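Local atomic coordinates of prophenoloxidase b (PDB entry 3WKY), a protein that probably serves, once activated, as a type 3 copper oxidase that hydroxylates monophenols and oxidises o-diphenols. Residues Glu20-Leu25 with Met102-Val107; Ile63-Pro68 with Thr265-Glu270; Gln78-Leu83 with Ser109-Ala114; Glu270-Gln275 with Ser375-Val380; Ile283-Leu288 with Pro370-Ser375. All coordinates share one frame; numbering follows the deposited sequence. Where two conformers were deposited one is given.

Contact 1: residues Glu20-Leu25 with Met102-Val107; sequences ESTSTL and MVKDHV
The carboxylate of Asp105 meets Thr22 in two ways, over a face and on the syn side of OD1. Thr22 OG1 lies over the plane of the group, 3.2 Å from Asp105 CG and at similar range from both oxygens. On that syn side, Thr22 N donates to Asp105 OD1 at 3.0 Å, an almost straight bond (174°) that rises 26° out of the carboxylate plane. A water extends the link: it accepts from Ser23 N and donates to Asp105 OD2, which also bonds to Thr47 N. Alongside, Lys104 starts with CG anti to its backbone N (chi1 -179°), a course that carries its CB, CG and CD past Thr22 OG1 and sets CE against Leu25 CD2 at 4.0 Å. Its bent tip leaves NZ 3.1 Å from Glu20 O, at an angle poor for a hydrogen bond. The arrangement illustrates how the start of a helix is satisfied. Ser21 is the N-cap of helix 22-29, its OG accepting from Thr24 N at 3.0 Å, while Asp105 takes Thr22 N from the segment 102-107. A carboxylate beside the N-H groups of a helix start is likely to be stabilised in its negative form.

Contact 2: residues Ile63-Pro68 with Thr265-Glu270; sequences IPEGIP and TGNGQE. With NA (sodium ion), chain P.
Gly66 faces Asn267 beside a sodium ion, and no clear direct hydrogen bond joins their two loops. The ion is held on one side by Thr265 OG1 at 2.8 Å, while Asn267 OD1, 3.4 Å from Gly66 CA, stands too far from the sodium to count as a ligand. A water accepts from Gly66 N at 3.2 Å and gives a weak bond to Asn267 OD1. With phi at 94°, Gly66 has a backbone in which a CB would press on the carbonyl oxygen of Glu65. Gln269 CG approaches Gly66 O at 3.5 Å, and Pro68 CG rests 4.3 Å from Thr265 CG2. Thr265 opens a type I turn, and its OG1, set between the backbone N and the carbonyl carbon by a chi1 of 72°, makes an ST turn by accepting from Asn267 N at 3.3 Å. A valine here would probably leave the sodium without this ligand and the N-H of Asn267 without its side-chain acceptor. Asn108 bonds to the carbonyls of Pro64 and Ile67, and Trp271 packs on both Pro68 and Thr265. Between the hemocyanin-type all-alpha and copper-containing regions, the polar link here is thus a water, with the ion bound from the Thr265 side.

Contact 3: residues Gln78-Leu83 with Ser109-Ala114; sequences QAVKDL and SAVFLA
Val80 supplies the central apolar contacts with Val111 and Ala114. Its CG2 branch, anti to the carbonyl carbon, touches Val111 CG1 at 3.8 Å and also reaches Ala114 CB; the CG1 branch, anti to the backbone N (chi1 167°), meets the same methyl at 4.0 Å. Ala114 is therefore gripped by both arms of one valine, while the side chains of Val80 and Val111 run antiparallel alongside each other. One turn further along, Leu83 sends CD2 to Phe112 CA at 3.9 Å, close in to the opposing backbone, and approaches the phenylalanine ring obliquely. Ala79 CB completes the row at 4.5 Å from Val111 CG1. These pairs join helices 74-89 and 109-122 of the hemocyanin-type all-alpha region, whose axes come within 9.0 Å and cross at -54°, with alanines and valines at the crossing. Phe69, from the loop before helix 74-89, packs on Val80 and Ala110. No hydrogen bond crosses between the segments. Gln78 NE2 donates in its amide plane to the syn side of Asp82 OD1 at 2.8 Å, 34° out of the carboxylate plane, and the other oxygen of Asp82 is bonded to Ser59. Val111 N is bonded to the side chain of Asn108, the residue just before helix 109-122.

Contact 4: residues Glu270-Gln275 with Ser375-Val380; sequences EWSSRQ and STTSGV. With EDO (1,2-ethanediol), chain K.
Ser272 carries most of the hydrogen bonding with Thr377 and Ser378. Its chi1 of -68° sets OG beside its backbone N, facing Thr377. OG donates to Thr377 O at 2.6 Å, arriving 63° above the carbonyl plane, and N gives a longer bond to Ser378 O at 3.3 Å. Thr377 OG1 lies between two acceptors, Ser272 OG at 2.7 Å and Glu270 O at 3.1 Å, and its one proton may serve either. Water forms a second link, accepting from Val380 N and donating to Ser272 O, which also takes a CA-H...O contact from Gly379 at 3.5 Å from CA. The apolar part belongs to Trp271: Val380 CG1 sits over one indole face, 3.7 Å above the plane and offset toward the rim, and Gly379 O lies at the ring edge, 3.7 Å from Trp271 CZ3. An alanine in place of Trp271 would probably open a gap beneath Val380 and beside Pro68 and Thr265. Gln275 NE2 donates to an ethanediol, probably from the crystallisation liquor. The two loops run between helices 218-239 and 294-310 and between helices 356-365 and 391-409; Arg274 forms a salt bridge to Asp390 just before helix 391-409, which carries His397 of the copper-oxygen cluster pocket.

Contact 5: residues Ile283-Leu288 with Pro370-Ser375; sequences IREIPL and PAKKHS
Arg284 N donates to Pro370 O at 2.9 Å with an N-H...O angle of 146°, and Ile283 CA adds a CA-H...O contact to the same oxygen, drawing the loop backbones together. Among the side chains, one methyl meets a flat group, and the other contacts run along chain flanks. Ala371 CB stands 3.9 Å above the centre of the Arg284 guanidinium, whose chain turns twice beyond CB to bring that face against the methyl; NH2 passes Pro370 CG obliquely and hydrogen-bonds to Asp282 O. Ile283 CD1 touches Pro370 CB at 3.8 Å, the side chains meeting at about a right angle. Both loops belong to the hemocyanin-type copper-containing region and lie at a subunit boundary of the hexamer: Arg180 of a second subunit bonds to the carbonyls of Arg284, Glu285 and Ala371, and Met299 of a third packs on Ala371. Lys372 runs by Glu285 and Ile286. The aliphatic part does the touching, CE lying 3.2 Å from Glu285 OE2, while the bend at chi4 (-68°) leaves NZ 4.3 Å from that oxygen, beyond a salt bridge. Glu285 OE2 instead uses its anti lone pair to accept from Ile286 N at 3.0 Å, and Ile286 CD1 rests on Lys372 CB at 3.8 Å.

Chemistry follows place across these five contacts. Contact 3 is fully buried, joins two regular helices and relies on hydrocarbon; the other four are partly buried, and polar groups, water or an ion share the work. Contacts 1 and 3 meet mainly at Phe112, which packs on Val103, Lys104 and Val107, while Ile63 of contact 2 lies against Ala79 and Val111 of contact 3. Trp271 ties contact 2 to contact 4, which share Glu270. Contacts 4 and 5 use the same pair of interhelical regions and overlap at Ser375, yet contact 4 relies on hydroxyl hydrogen bonds, contact 5 on one backbone bond and aliphatic packing. Contacts 2, 4 and 5 touch the second subunit; contacts 1 and 3 touch no other chain.

Contact 1: residues Glu20-Leu25 with Met102-Val107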
# COMPACT_ATOMS: atom_id res chain seq x y z
N GLU A 20 28.04 -6.38 42.91
CA GLU A 20 28.64 -5.74 44.08
C GLU A 20 30.14 -5.57 43.87
O GLU A 20 30.72 -6.20 42.99
CB GLU A 20 28.36 -6.53 45.36
CG GLU A 20 26.87 -6.76 45.64
CD GLU A 20 26.10 -5.47 45.92
OE1 GLU A 20 26.73 -4.46 46.27
OE2 GLU A 20 24.86 -5.48 45.79
N SER A 21 30.75 -4.69 44.65
CA SER A 21 32.19 -4.48 44.56
C SER A 21 32.94 -5.73 45.02
O SER A 21 32.38 -6.57 45.71
CB SER A 21 32.63 -3.30 45.43
OG SER A 21 32.49 -3.63 46.80
N THR A 22 34.20 -5.83 44.62
CA THR A 22 35.06 -6.91 45.08
C THR A 22 35.20 -6.84 46.61
O THR A 22 35.25 -7.87 47.28
CB THR A 22 36.44 -6.85 44.42
OG1 THR A 22 36.28 -6.76 42.99
CG2 THR A 22 37.26 -8.09 44.75
N SER A 23 35.26 -5.63 47.14
CA SER A 23 35.35 -5.44 48.59
C SER A 23 34.16 -6.03 49.33
O SER A 23 34.33 -6.69 50.36
CB SER A 23 35.51 -3.95 48.93
OG SER A 23 36.75 -3.45 48.48
N THR A 24 32.95 -5.80 48.82
CA THR A 24 31.74 -6.32 49.43
C THR A 24 31.73 -7.85 49.40
O THR A 24 31.34 -8.51 50.37
CB THR A 24 30.47 -5.81 48.71
OG1 THR A 24 30.38 -4.39 48.83
CG2 THR A 24 29.22 -6.44 49.29
N LEU A 25 32.17 -8.41 48.28
CA LEU A 25 32.21 -9.86 48.14
C LEU A 25 33.26 -10.45 49.08
O LEU A 25 33.01 -11.44 49.77
CB LEU A 25 32.52 -10.25 46.69
CG LEU A 25 32.66 -11.75 46.40
CD1 LEU A 25 31.33 -12.47 46.55
CD2 LEU A 25 33.26 -11.98 45.02
N MET A 102 41.50 -9.18 41.18
CA MET A 102 42.06 -7.87 40.86
C MET A 102 41.28 -7.13 39.77
O MET A 102 41.11 -5.91 39.84
CB MET A 102 43.53 -8.00 40.44
CG MET A 102 44.19 -6.67 40.09
SD MET A 102 45.98 -6.75 39.86
CE MET A 102 46.48 -7.34 41.49
N VAL A 103 40.81 -7.86 38.76
CA VAL A 103 40.21 -7.24 37.59
C VAL A 103 38.70 -6.99 37.75
O VAL A 103 38.12 -6.19 37.02
CB VAL A 103 40.48 -8.08 36.31
CG1 VAL A 103 39.51 -9.25 36.22
CG2 VAL A 103 40.38 -7.21 35.07
N LYS A 104 38.09 -7.66 38.72
CA LYS A 104 36.64 -7.67 38.88
C LYS A 104 36.00 -6.28 38.99
O LYS A 104 34.92 -6.05 38.44
CB LYS A 104 36.25 -8.52 40.08
CG LYS A 104 34.76 -8.61 40.32
CD LYS A 104 34.46 -9.40 41.58
CE LYS A 104 33.02 -9.83 41.63
NZ LYS A 104 32.05 -8.78 42.03
N ASP A 105 36.66 -5.36 39.70
CA ASP A 105 36.14 -4.00 39.86
C ASP A 105 36.22 -3.16 38.58
O ASP A 105 35.63 -2.08 38.51
CB ASP A 105 36.90 -3.25 40.96
CG ASP A 105 36.43 -3.63 42.36
OD1 ASP A 105 35.22 -3.88 42.54
OD2 ASP A 105 37.28 -3.65 43.28
N HIS A 106 36.96 -3.64 37.59
CA HIS A 106 37.32 -2.83 36.44
C HIS A 106 36.72 -3.29 35.12
O HIS A 106 36.93 -2.66 34.09
CB HIS A 106 38.85 -2.79 36.32
CG HIS A 106 39.53 -2.37 37.58
ND1 HIS A 106 39.82 -1.05 37.86
CD2 HIS A 106 39.93 -3.09 38.66
CE1 HIS A 106 40.40 -0.98 39.05
NE2 HIS A 106 40.47 -2.20 39.55
N VAL A 107 35.96 -4.39 35.17
CA VAL A 107 35.34 -4.94 33.97
C VAL A 107 33.83 -5.02 34.13
O VAL A 107 33.32 -5.16 35.25
CB VAL A 107 35.87 -6.36 33.65
CG1 VAL A 107 37.29 -6.31 33.15
CG2 VAL A 107 35.78 -7.24 34.88
O HOH W 1 33.19 -6.14 41.65
O HOH W 2 38.37 -6.06 41.75
O HOH W 3 36.15 -3.43 45.75

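Contact 2: residues Ile63-Pro68 with Thr265-Glu270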
# COMPACT_ATOMS: atom_id res chain seq x y z
N ILE A 63 34.45 -2.32 27.35
CA ILE A 63 33.00 -2.40 27.54
C ILE A 63 32.63 -1.75 28.86
O ILE A 63 33.07 -2.18 29.92
CB ILE A 63 32.49 -3.86 27.52
CG1 ILE A 63 33.08 -4.62 26.32
CG2 ILE A 63 30.96 -3.89 27.51
CD1 ILE A 63 32.82 -4.00 24.97
N PRO A 64 31.81 -0.69 28.80
CA PRO A 64 31.43 0.04 30.01
C PRO A 64 30.55 -0.77 30.96
O PRO A 64 29.79 -1.64 30.52
CB PRO A 64 30.63 1.24 29.47
CG PRO A 64 30.12 0.78 28.13
CD PRO A 64 31.20 -0.12 27.58
N GLU A 65 30.67 -0.51 32.26
CA GLU A 65 29.78 -1.09 33.25
C GLU A 65 28.35 -0.61 33.00
O GLU A 65 28.14 0.46 32.43
CB GLU A 65 30.22 -0.68 34.67
CG GLU A 65 29.38 -1.27 35.80
CD GLU A 65 28.80 -0.20 36.73
OE1 GLU A 65 29.52 0.77 37.05
OE2 GLU A 65 27.64 -0.35 37.16
N GLY A 66 27.36 -1.39 33.43
CA GLY A 66 25.98 -0.94 33.37
C GLY A 66 25.17 -1.34 32.15
O GLY A 66 24.07 -0.83 31.94
N ILE A 67 25.73 -2.23 31.33
CA ILE A 67 25.00 -2.78 30.19
C ILE A 67 25.23 -4.29 30.17
O ILE A 67 26.19 -4.78 30.78
CB ILE A 67 25.45 -2.17 28.83
CG1 ILE A 67 26.92 -2.48 28.55
CG2 ILE A 67 25.17 -0.66 28.78
CD1 ILE A 67 27.38 -2.04 27.16
N PRO A 68 24.35 -5.03 29.48
CA PRO A 68 24.56 -6.48 29.38
C PRO A 68 25.76 -6.85 28.50
O PRO A 68 26.29 -6.00 27.79
CB PRO A 68 23.27 -6.99 28.72
CG PRO A 68 22.26 -5.91 28.97
CD PRO A 68 23.04 -4.63 28.93
N THR A 265 17.88 -5.52 34.63
CA THR A 265 19.20 -6.00 35.08
C THR A 265 19.51 -5.47 36.47
O THR A 265 18.82 -4.59 36.98
CB THR A 265 20.36 -5.57 34.16
OG1 THR A 265 20.61 -4.16 34.31
CG2 THR A 265 20.05 -5.89 32.70
N GLY A 266 20.57 -6.01 37.08
CA GLY A 266 20.96 -5.62 38.43
C GLY A 266 21.48 -4.21 38.51
O GLY A 266 21.64 -3.66 39.60
N ASN A 267 21.76 -3.61 37.35
CA ASN A 267 22.13 -2.20 37.30
C ASN A 267 20.90 -1.32 37.09
O ASN A 267 21.03 -0.14 36.77
CB ASN A 267 23.16 -1.94 36.20
CG ASN A 267 24.48 -2.65 36.44
OD1 ASN A 267 24.97 -3.38 35.58
ND2 ASN A 267 25.05 -2.44 37.62
N GLY A 268 19.72 -1.90 37.27
CA GLY A 268 18.48 -1.13 37.21
C GLY A 268 18.00 -0.84 35.80
O GLY A 268 17.04 -0.08 35.60
N GLN A 269 18.67 -1.45 34.83
CA GLN A 269 18.37 -1.23 33.42
C GLN A 269 17.32 -2.21 32.90
O GLN A 269 17.62 -3.39 32.70
CB GLN A 269 19.66 -1.38 32.62
CG GLN A 269 20.72 -0.35 32.96
CD GLN A 269 20.86 0.70 31.87
OE1 GLN A 269 21.42 0.43 30.80
NE2 GLN A 269 20.33 1.90 32.12
N GLU A 270 16.09 -1.73 32.69
CA GLU A 270 15.02 -2.57 32.14
C GLU A 270 15.25 -2.88 30.66
O GLU A 270 15.53 -1.97 29.89
CB GLU A 270 13.66 -1.89 32.32
CG GLU A 270 12.54 -2.63 31.59
CD GLU A 270 11.14 -2.20 31.99
OE1 GLU A 270 10.35 -1.84 31.09
OE2 GLU A 270 10.83 -2.23 33.20
NA NA P . 23.02 -3.88 32.84
O HOH W 4 28.18 -4.06 34.94

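Contact 3: residues Gln78-Leu83 with Ser109-Ala114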
# COMPACT_ATOMS: atom_id res chain seq x y z
N GLN A 78 34.69 -9.88 21.40
CA GLN A 78 36.15 -9.74 21.43
C GLN A 78 36.62 -9.44 22.86
O GLN A 78 37.70 -9.87 23.26
CB GLN A 78 36.62 -8.64 20.47
CG GLN A 78 38.15 -8.58 20.30
CD GLN A 78 38.72 -9.84 19.67
OE1 GLN A 78 38.26 -10.28 18.61
NE2 GLN A 78 39.72 -10.43 20.31
N ALA A 79 35.81 -8.71 23.62
CA ALA A 79 36.16 -8.35 24.98
C ALA A 79 36.14 -9.58 25.89
O ALA A 79 37.03 -9.76 26.73
CB ALA A 79 35.22 -7.28 25.51
N VAL A 80 35.13 -10.43 25.72
CA VAL A 80 35.07 -11.67 26.49
C VAL A 80 36.24 -12.58 26.11
O VAL A 80 36.87 -13.21 26.97
CB VAL A 80 33.72 -12.39 26.31
CG1 VAL A 80 33.78 -13.81 26.85
CG2 VAL A 80 32.64 -11.63 27.05
N LYS A 81 36.53 -12.65 24.82
CA LYS A 81 37.64 -13.47 24.34
C LYS A 81 38.97 -12.96 24.92
O LYS A 81 39.83 -13.76 25.32
CB LYS A 81 37.70 -13.45 22.82
CG LYS A 81 38.73 -14.39 22.22
CD LYS A 81 38.80 -14.20 20.70
CE LYS A 81 39.66 -15.28 20.07
NZ LYS A 81 39.76 -15.10 18.61
N ASP A 82 39.13 -11.64 24.96
CA ASP A 82 40.37 -11.04 25.46
C ASP A 82 40.56 -11.24 26.97
O ASP A 82 41.68 -11.52 27.41
CB ASP A 82 40.44 -9.55 25.10
CG ASP A 82 40.66 -9.31 23.61
OD1 ASP A 82 40.89 -10.29 22.88
OD2 ASP A 82 40.61 -8.13 23.19
N LEU A 83 39.49 -11.11 27.75
CA LEU A 83 39.55 -11.35 29.19
C LEU A 83 39.77 -12.83 29.51
O LEU A 83 40.61 -13.18 30.35
CB LEU A 83 38.28 -10.87 29.89
CG LEU A 83 38.23 -11.05 31.41
CD1 LEU A 83 39.44 -10.40 32.08
CD2 LEU A 83 36.93 -10.51 32.00
N SER A 109 30.33 -6.46 34.50
CA SER A 109 30.10 -7.67 35.27
C SER A 109 29.63 -8.85 34.42
O SER A 109 30.02 -9.99 34.68
CB SER A 109 29.16 -7.43 36.46
OG SER A 109 27.98 -6.78 36.06
N ALA A 110 28.82 -8.59 33.40
CA ALA A 110 28.34 -9.67 32.53
C ALA A 110 29.46 -10.20 31.64
O ALA A 110 29.55 -11.40 31.38
CB ALA A 110 27.13 -9.22 31.69
N VAL A 111 30.33 -9.30 31.19
CA VAL A 111 31.51 -9.69 30.44
C VAL A 111 32.43 -10.54 31.34
O VAL A 111 32.97 -11.56 30.90
CB VAL A 111 32.26 -8.45 29.89
CG1 VAL A 111 33.67 -8.81 29.41
CG2 VAL A 111 31.45 -7.80 28.76
N PHE A 112 32.55 -10.13 32.60
CA PHE A 112 33.34 -10.89 33.58
C PHE A 112 32.82 -12.32 33.75
O PHE A 112 33.58 -13.29 33.63
CB PHE A 112 33.33 -10.15 34.93
CG PHE A 112 34.09 -10.86 36.02
CD1 PHE A 112 35.47 -10.77 36.10
CD2 PHE A 112 33.41 -11.61 36.98
CE1 PHE A 112 36.17 -11.41 37.11
CE2 PHE A 112 34.10 -12.26 37.99
CZ PHE A 112 35.48 -12.16 38.06
N LEU A 113 31.52 -12.44 34.01
CA LEU A 113 30.86 -13.75 34.13
C LEU A 113 30.99 -14.62 32.89
O LEU A 113 31.25 -15.82 33.00
CB LEU A 113 29.39 -13.58 34.50
CG LEU A 113 29.15 -13.07 35.91
CD1 LEU A 113 27.68 -12.85 36.16
CD2 LEU A 113 29.72 -14.07 36.93
N ALA A 114 30.81 -14.03 31.71
CA ALA A 114 30.91 -14.79 30.46
C ALA A 114 32.32 -15.35 30.30
O ALA A 114 32.49 -16.53 29.98
CB ALA A 114 30.54 -13.91 29.27

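Contact 4: residues Glu270-Gln275 with Ser375-Val380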
# COMPACT_ATOMS: atom_id res chain seq x y z
N GLU A 270 16.09 -1.73 32.69
CA GLU A 270 15.02 -2.57 32.14
C GLU A 270 15.25 -2.88 30.66
O GLU A 270 15.53 -1.97 29.89
CB GLU A 270 13.66 -1.89 32.32
CG GLU A 270 12.54 -2.63 31.59
CD GLU A 270 11.14 -2.20 31.99
OE1 GLU A 270 10.35 -1.84 31.09
OE2 GLU A 270 10.83 -2.23 33.20
N TRP A 271 15.14 -4.16 30.28
CA TRP A 271 15.36 -4.56 28.90
C TRP A 271 14.29 -3.93 28.01
O TRP A 271 13.11 -3.87 28.38
CB TRP A 271 15.28 -6.09 28.75
CG TRP A 271 16.44 -6.83 29.39
CD1 TRP A 271 16.60 -7.11 30.72
CD2 TRP A 271 17.59 -7.37 28.72
NE1 TRP A 271 17.78 -7.79 30.92
CE2 TRP A 271 18.40 -7.97 29.71
CE3 TRP A 271 18.00 -7.42 27.38
CZ2 TRP A 271 19.61 -8.60 29.40
CZ3 TRP A 271 19.21 -8.03 27.08
CH2 TRP A 271 20.00 -8.61 28.09
N SER A 272 14.71 -3.50 26.83
CA SER A 272 13.78 -2.96 25.85
C SER A 272 12.80 -4.03 25.40
O SER A 272 13.10 -5.23 25.43
CB SER A 272 14.55 -2.41 24.65
OG SER A 272 15.29 -1.27 25.05
N SER A 273 11.61 -3.59 25.01
CA SER A 273 10.58 -4.48 24.49
C SER A 273 10.44 -4.26 22.99
O SER A 273 11.10 -3.38 22.42
CB SER A 273 9.25 -4.19 25.17
OG SER A 273 9.33 -4.38 26.58
N ARG A 274 9.58 -5.03 22.35
CA ARG A 274 9.31 -4.84 20.94
C ARG A 274 7.82 -4.94 20.73
O ARG A 274 7.22 -5.96 21.04
CB ARG A 274 10.01 -5.90 20.09
CG ARG A 274 9.84 -5.66 18.57
CD ARG A 274 10.43 -6.80 17.72
NE ARG A 274 9.72 -8.06 17.97
CZ ARG A 274 10.16 -9.06 18.74
NH1 ARG A 274 11.34 -8.97 19.36
NH2 ARG A 274 9.41 -10.15 18.90
N GLN A 275 7.21 -3.86 20.23
CA GLN A 275 5.77 -3.85 19.97
C GLN A 275 5.42 -4.82 18.86
O GLN A 275 6.24 -5.12 17.99
CB GLN A 275 5.32 -2.44 19.57
CG GLN A 275 5.45 -1.45 20.72
CD GLN A 275 5.33 -0.00 20.28
OE1 GLN A 275 5.77 0.90 21.00
NE2 GLN A 275 4.75 0.23 19.10
N SER A 375 18.09 6.78 23.01
CA SER A 375 18.94 6.43 24.14
C SER A 375 18.44 5.20 24.88
O SER A 375 18.23 5.23 26.09
CB SER A 375 19.06 7.60 25.11
OG SER A 375 19.57 8.73 24.45
N THR A 376 18.23 4.12 24.14
CA THR A 376 17.63 2.93 24.75
C THR A 376 18.57 1.76 24.86
O THR A 376 19.63 1.73 24.23
CB THR A 376 16.45 2.43 23.93
OG1 THR A 376 16.91 2.10 22.61
CG2 THR A 376 15.37 3.49 23.84
N THR A 377 18.11 0.78 25.64
CA THR A 377 18.74 -0.52 25.84
C THR A 377 18.41 -1.49 24.68
O THR A 377 17.55 -1.20 23.86
CB THR A 377 18.26 -1.13 27.19
OG1 THR A 377 16.82 -1.08 27.25
CG2 THR A 377 18.80 -0.33 28.37
N SER A 378 19.08 -2.62 24.62
CA SER A 378 18.75 -3.64 23.62
C SER A 378 17.63 -4.55 24.12
O SER A 378 17.37 -4.62 25.33
CB SER A 378 19.98 -4.48 23.28
OG SER A 378 19.63 -5.68 22.61
N GLY A 379 16.94 -5.22 23.20
CA GLY A 379 15.95 -6.21 23.60
C GLY A 379 16.64 -7.54 23.89
O GLY A 379 17.85 -7.65 23.68
N VAL A 380 15.89 -8.52 24.38
CA VAL A 380 16.48 -9.80 24.81
C VAL A 380 17.15 -10.63 23.70
O VAL A 380 17.97 -11.50 24.00
CB VAL A 380 15.48 -10.68 25.59
CG1 VAL A 380 15.05 -9.98 26.87
CG2 VAL A 380 14.25 -11.05 24.72
C1 EDO K . 2.75 -0.38 14.86
O1 EDO K . 1.59 0.21 15.44
C2 EDO K . 3.87 -0.46 15.89
O2 EDO K . 3.53 -1.37 16.95
O HOH W 5 13.13 -7.77 24.47

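Contact 5: residues Ile283-Leu288 with Pro370-Ser375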
# COMPACT_ATOMS: atom_id res chain seq x y z
N ILE A 283 20.29 -0.95 10.94
CA ILE A 283 20.77 -0.48 12.23
C ILE A 283 21.81 0.58 12.02
O ILE A 283 22.91 0.30 11.56
CB ILE A 283 21.40 -1.60 13.07
CG1 ILE A 283 20.38 -2.68 13.34
CG2 ILE A 283 21.95 -1.03 14.37
CD1 ILE A 283 19.14 -2.21 14.07
N ARG A 284 21.44 1.82 12.33
CA ARG A 284 22.36 2.92 12.18
C ARG A 284 23.06 3.13 13.52
O ARG A 284 22.49 3.69 14.45
CB ARG A 284 21.63 4.16 11.69
CG ARG A 284 21.40 4.06 10.19
CD ARG A 284 20.00 4.40 9.82
NE ARG A 284 19.03 3.39 10.25
CZ ARG A 284 17.72 3.59 10.18
NH1 ARG A 284 17.27 4.74 9.70
NH2 ARG A 284 16.87 2.65 10.57
N GLU A 285 24.27 2.59 13.61
CA GLU A 285 25.01 2.57 14.86
C GLU A 285 25.54 3.94 15.24
O GLU A 285 25.47 4.90 14.46
CB GLU A 285 26.19 1.60 14.76
CG GLU A 285 25.90 0.21 15.29
CD GLU A 285 25.81 0.16 16.82
OE1 GLU A 285 25.74 -0.96 17.36
OE2 GLU A 285 25.79 1.23 17.48
N ILE A 286 26.05 4.02 16.46
CA ILE A 286 26.88 5.15 16.90
C ILE A 286 28.22 4.53 17.27
O ILE A 286 28.29 3.76 18.23
CB ILE A 286 26.28 5.84 18.13
CG1 ILE A 286 24.85 6.30 17.84
CG2 ILE A 286 27.17 7.03 18.56
CD1 ILE A 286 24.07 6.72 19.07
N PRO A 287 29.28 4.82 16.50
CA PRO A 287 29.27 5.73 15.35
C PRO A 287 28.63 5.11 14.11
O PRO A 287 28.56 3.88 14.00
CB PRO A 287 30.76 5.97 15.09
CG PRO A 287 31.40 4.68 15.51
CD PRO A 287 30.60 4.21 16.70
N LEU A 288 28.16 5.97 13.21
CA LEU A 288 27.45 5.55 12.01
C LEU A 288 28.27 4.59 11.15
O LEU A 288 27.71 3.71 10.49
CB LEU A 288 27.03 6.79 11.20
CG LEU A 288 26.19 6.61 9.93
CD1 LEU A 288 24.86 5.91 10.24
CD2 LEU A 288 25.95 7.98 9.29
N PRO A 370 16.03 1.49 15.95
CA PRO A 370 17.14 1.04 15.09
C PRO A 370 18.12 2.13 14.67
O PRO A 370 19.23 1.80 14.24
CB PRO A 370 16.43 0.47 13.86
CG PRO A 370 15.15 1.26 13.78
CD PRO A 370 14.74 1.43 15.24
N ALA A 371 17.72 3.40 14.77
CA ALA A 371 18.63 4.50 14.43
C ALA A 371 19.21 5.14 15.70
O ALA A 371 19.88 6.19 15.63
CB ALA A 371 17.91 5.54 13.59
N LYS A 372 18.93 4.52 16.84
CA LYS A 372 19.48 4.95 18.12
C LYS A 372 19.21 6.43 18.40
O LYS A 372 20.12 7.19 18.72
CB LYS A 372 20.98 4.64 18.17
CG LYS A 372 21.23 3.15 17.94
CD LYS A 372 22.65 2.76 18.22
CE LYS A 372 22.74 1.25 18.38
NZ LYS A 372 22.04 0.80 19.61
N LYS A 373 17.94 6.81 18.29
CA LYS A 373 17.49 8.18 18.51
C LYS A 373 17.07 8.39 19.95
O LYS A 373 17.00 9.52 20.43
CB LYS A 373 16.28 8.46 17.60
CG LYS A 373 16.61 8.45 16.11
CD LYS A 373 15.36 8.32 15.23
CE LYS A 373 14.31 9.35 15.54
NZ LYS A 373 13.14 9.23 14.62
N HIS A 374 16.78 7.30 20.65
CA HIS A 374 16.03 7.41 21.88
C HIS A 374 16.78 6.97 23.14
O HIS A 374 16.17 6.82 24.20
CB HIS A 374 14.71 6.63 21.75
CG HIS A 374 13.81 7.17 20.68
ND1 HIS A 374 13.20 8.40 20.78
CD2 HIS A 374 13.40 6.64 19.50
CE1 HIS A 374 12.46 8.61 19.70
NE2 HIS A 374 12.57 7.56 18.91
N SER A 375 18.09 6.78 23.01
CA SER A 375 18.94 6.43 24.14
C SER A 375 18.44 5.20 24.88
O SER A 375 18.23 5.23 26.09
CB SER A 375 19.06 7.60 25.11
OG SER A 375 19.57 8.73 24.45